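Local coordinates for protein glucose-resistance amylase regulator (Weissella paramesenteroides ATCC 33313, PDB 4RK6) that binds glucose in the cleft of its LacI-type sugar-binding fold and probably acts as a DNA-binding transcriptional regulator, at residues Ser220-Asp225 with Asp278-Leu283. Sequence-based numbering, arbitrary orientation.
With GLC (alpha-D-glucopyranose), chain C.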
loop_
_atom_site.group_PDB
_atom_site.type_symbol
_atom_site.label_atom_id
_atom_site.label_comp_id
_atom_site.label_asym_id
_atom_site.label_seq_id
_atom_site.Cartn_x
_atom_site.Cartn_y
_atom_site.Cartn_z
ATOM N N SER A 220 0.526 12.240 22.773
ATOM C CA SER A 220 0.274 12.960 21.532
ATOM C C SER A 220 1.156 12.410 20.404
ATOM O O SER A 220 2.290 11.995 20.647
ATOM C CB SER A 220 0.537 14.458 21.749
ATOM O OG SER A 220 -0.488 15.049 22.551
ATOM N N ILE A 221 0.646 12.425 19.165
ATOM C CA ILE A 221 1.390 11.883 18.043
ATOM C C ILE A 221 1.257 12.812 16.850
ATOM O O ILE A 221 0.151 13.293 16.556
ATOM C CB ILE A 221 0.898 10.466 17.624
ATOM C CG1 ILE A 221 0.990 9.462 18.765
ATOM C CG2 ILE A 221 1.686 9.926 16.431
ATOM C CD1 ILE A 221 0.239 8.179 18.446
ATOM N N VAL A 222 2.379 13.042 16.172
ATOM C CA VAL A 222 2.386 13.646 14.839
ATOM C C VAL A 222 3.177 12.724 13.921
ATOM O O VAL A 222 4.270 12.273 14.274
ATOM C CB VAL A 222 2.991 15.066 14.804
ATOM C CG1 VAL A 222 2.992 15.598 13.374
ATOM C CG2 VAL A 222 2.238 16.013 15.719
ATOM N N THR A 223 2.633 12.420 12.746
ATOM C CA THR A 223 3.352 11.584 11.772
ATOM C C THR A 223 3.878 12.384 10.588
ATOM O O THR A 223 3.436 13.500 10.338
ATOM C CB THR A 223 2.508 10.432 11.184
ATOM O OG1 THR A 223 1.620 10.937 10.180
ATOM C CG2 THR A 223 1.735 9.712 12.233
ATOM N N ILE A 224 4.820 11.786 9.880
ATOM C CA ILE A 224 5.322 12.322 8.623
ATOM C C ILE A 224 4.865 11.442 7.480
ATOM O O ILE A 224 5.089 10.241 7.503
ATOM C CB ILE A 224 6.851 12.407 8.617
ATOM C CG1 ILE A 224 7.284 13.451 9.632
ATOM C CG2 ILE A 224 7.335 12.751 7.201
ATOM C CD1 ILE A 224 8.759 13.419 9.969
ATOM N N ASP A 225 4.195 12.079 6.504
ATOM C CA ASP A 225 3.844 11.572 5.175
ATOM C C ASP A 225 2.408 11.998 4.827
ATOM O O ASP A 225 2.155 12.525 3.755
ATOM C CB ASP A 225 3.966 10.055 4.978
ATOM C CG ASP A 225 5.399 9.594 4.802
ATOM O OD1 ASP A 225 6.301 10.459 4.689
ATOM O OD2 ASP A 225 5.622 8.361 4.833
ATOM N N ASP A 278 -6.687 14.835 15.163
ATOM C CA ASP A 278 -7.218 14.508 16.493
ATOM C C ASP A 278 -6.230 13.846 17.455
ATOM O O ASP A 278 -6.614 13.391 18.525
ATOM C CB ASP A 278 -8.466 13.627 16.328
ATOM C CG ASP A 278 -9.585 14.344 15.600
ATOM O OD1 ASP A 278 -9.796 15.539 15.862
ATOM O OD2 ASP A 278 -10.252 13.723 14.765
ATOM N N SER A 279 -4.950 13.850 17.118
ATOM C CA SER A 279 -3.976 13.084 17.889
ATOM C C SER A 279 -3.007 13.910 18.724
ATOM O O SER A 279 -2.014 13.365 19.203
ATOM C CB SER A 279 -3.192 12.137 16.961
ATOM O OG SER A 279 -2.392 12.848 16.039
ATOM N N VAL A 280 -3.292 15.208 18.916
ATOM C CA VAL A 280 -2.439 16.048 19.759
ATOM C C VAL A 280 -3.242 16.791 20.818
ATOM O O VAL A 280 -4.246 17.415 20.522
ATOM C CB VAL A 280 -1.636 17.074 18.912
ATOM C CG1 VAL A 280 -0.761 17.925 19.810
ATOM C CG2 VAL A 280 -0.784 16.336 17.873
ATOM N N LEU A 281 -2.745 16.751 22.043
ATOM C CA LEU A 281 -3.352 17.443 23.180
ATOM C C LEU A 281 -2.514 18.674 23.530
ATOM O O LEU A 281 -1.281 18.622 23.508
ATOM C CB LEU A 281 -3.385 16.488 24.375
ATOM C CG LEU A 281 -4.322 16.830 25.539
ATOM C CD1 LEU A 281 -5.766 16.581 25.138
ATOM C CD2 LEU A 281 -3.958 16.020 26.783
ATOM N N ASN A 282 -3.192 19.778 23.827
ATOM C CA ASN A 282 -2.543 20.953 24.399
ATOM C C ASN A 282 -2.378 20.739 25.911
ATOM O O ASN A 282 -3.370 20.559 26.624
ATOM C CB ASN A 282 -3.378 22.204 24.124
ATOM C CG ASN A 282 -2.698 23.478 24.612
ATOM O OD1 ASN A 282 -2.641 23.737 25.794
ATOM N ND2 ASN A 282 -2.155 24.256 23.694
ATOM N N LEU A 283 -1.139 20.773 26.386
ATOM C CA LEU A 283 -0.848 20.607 27.822
ATOM C C LEU A 283 -0.850 21.896 28.651
ATOM O O LEU A 283 -0.726 21.827 29.878
ATOM C CB LEU A 283 0.498 19.952 28.006
ATOM C CG LEU A 283 0.744 18.641 27.284
ATOM C CD1 LEU A 283 2.128 18.157 27.682
ATOM C CD2 LEU A 283 -0.340 17.626 27.606
HETATM C C1 GLC C . 11.255 7.416 2.714
HETATM C C2 GLC C . 11.103 8.840 2.181
HETATM C C3 GLC C . 10.559 9.808 3.212
HETATM C C4 GLC C . 9.347 9.187 3.911
HETATM C C5 GLC C . 9.809 7.900 4.596
HETATM C C6 GLC C . 8.659 7.191 5.306
HETATM O O1 GLC C . 12.446 7.372 3.400
HETATM O O2 GLC C . 12.361 9.351 1.743
HETATM O O3 GLC C . 10.183 10.972 2.484
HETATM O O4 GLC C . 8.793 10.102 4.807
HETATM O O5 GLC C . 10.280 6.981 3.645
HETATM O O6 GLC C . 7.662 6.819 4.407
#
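Ser220 and Leu281 are joined by a nearly straight hydrogen bond, the backbone N of Leu281 giving its hydrogen to Ser220 OG at 2.9 Å and 173°. One residue along, Ile221 N donates to Ser279 O over 2.8 Å. The CB of Ser279 lies 3.6 Å from Ile221 O, and chi1 of 66°, which sets OG between the backbone N and the carbonyl carbon, brings the hydroxyl to 2.6 Å from that same oxygen as donor. OG approaches obliquely, tilted 25° from the carbonyl plane, and also accepts the backbone N-H of Thr238 on the adjoining strand. Beside this polar pair, Val280 CG2 reaches Val222 CG2 at 3.7 Å, while helix 110-123 packs against both valines, through Tyr120 on Val280 and through Ile117 and Leu121 on Val222. The loop after strand 267-275 is thereby fastened to the start of strand 220-223, which runs parallel to its neighbours 192-195 and 238-241 in one lobe of the periplasmic-binding-protein fold. Beyond the other end of this strand, Asp225 accepts hydrogen bonds from glucose O4 and O6. Two of the three hydrogen bonds across the contact use a serine hydroxyl, and the buried Ser279 OG, both donor and acceptor, is thereby fixed in its rotation.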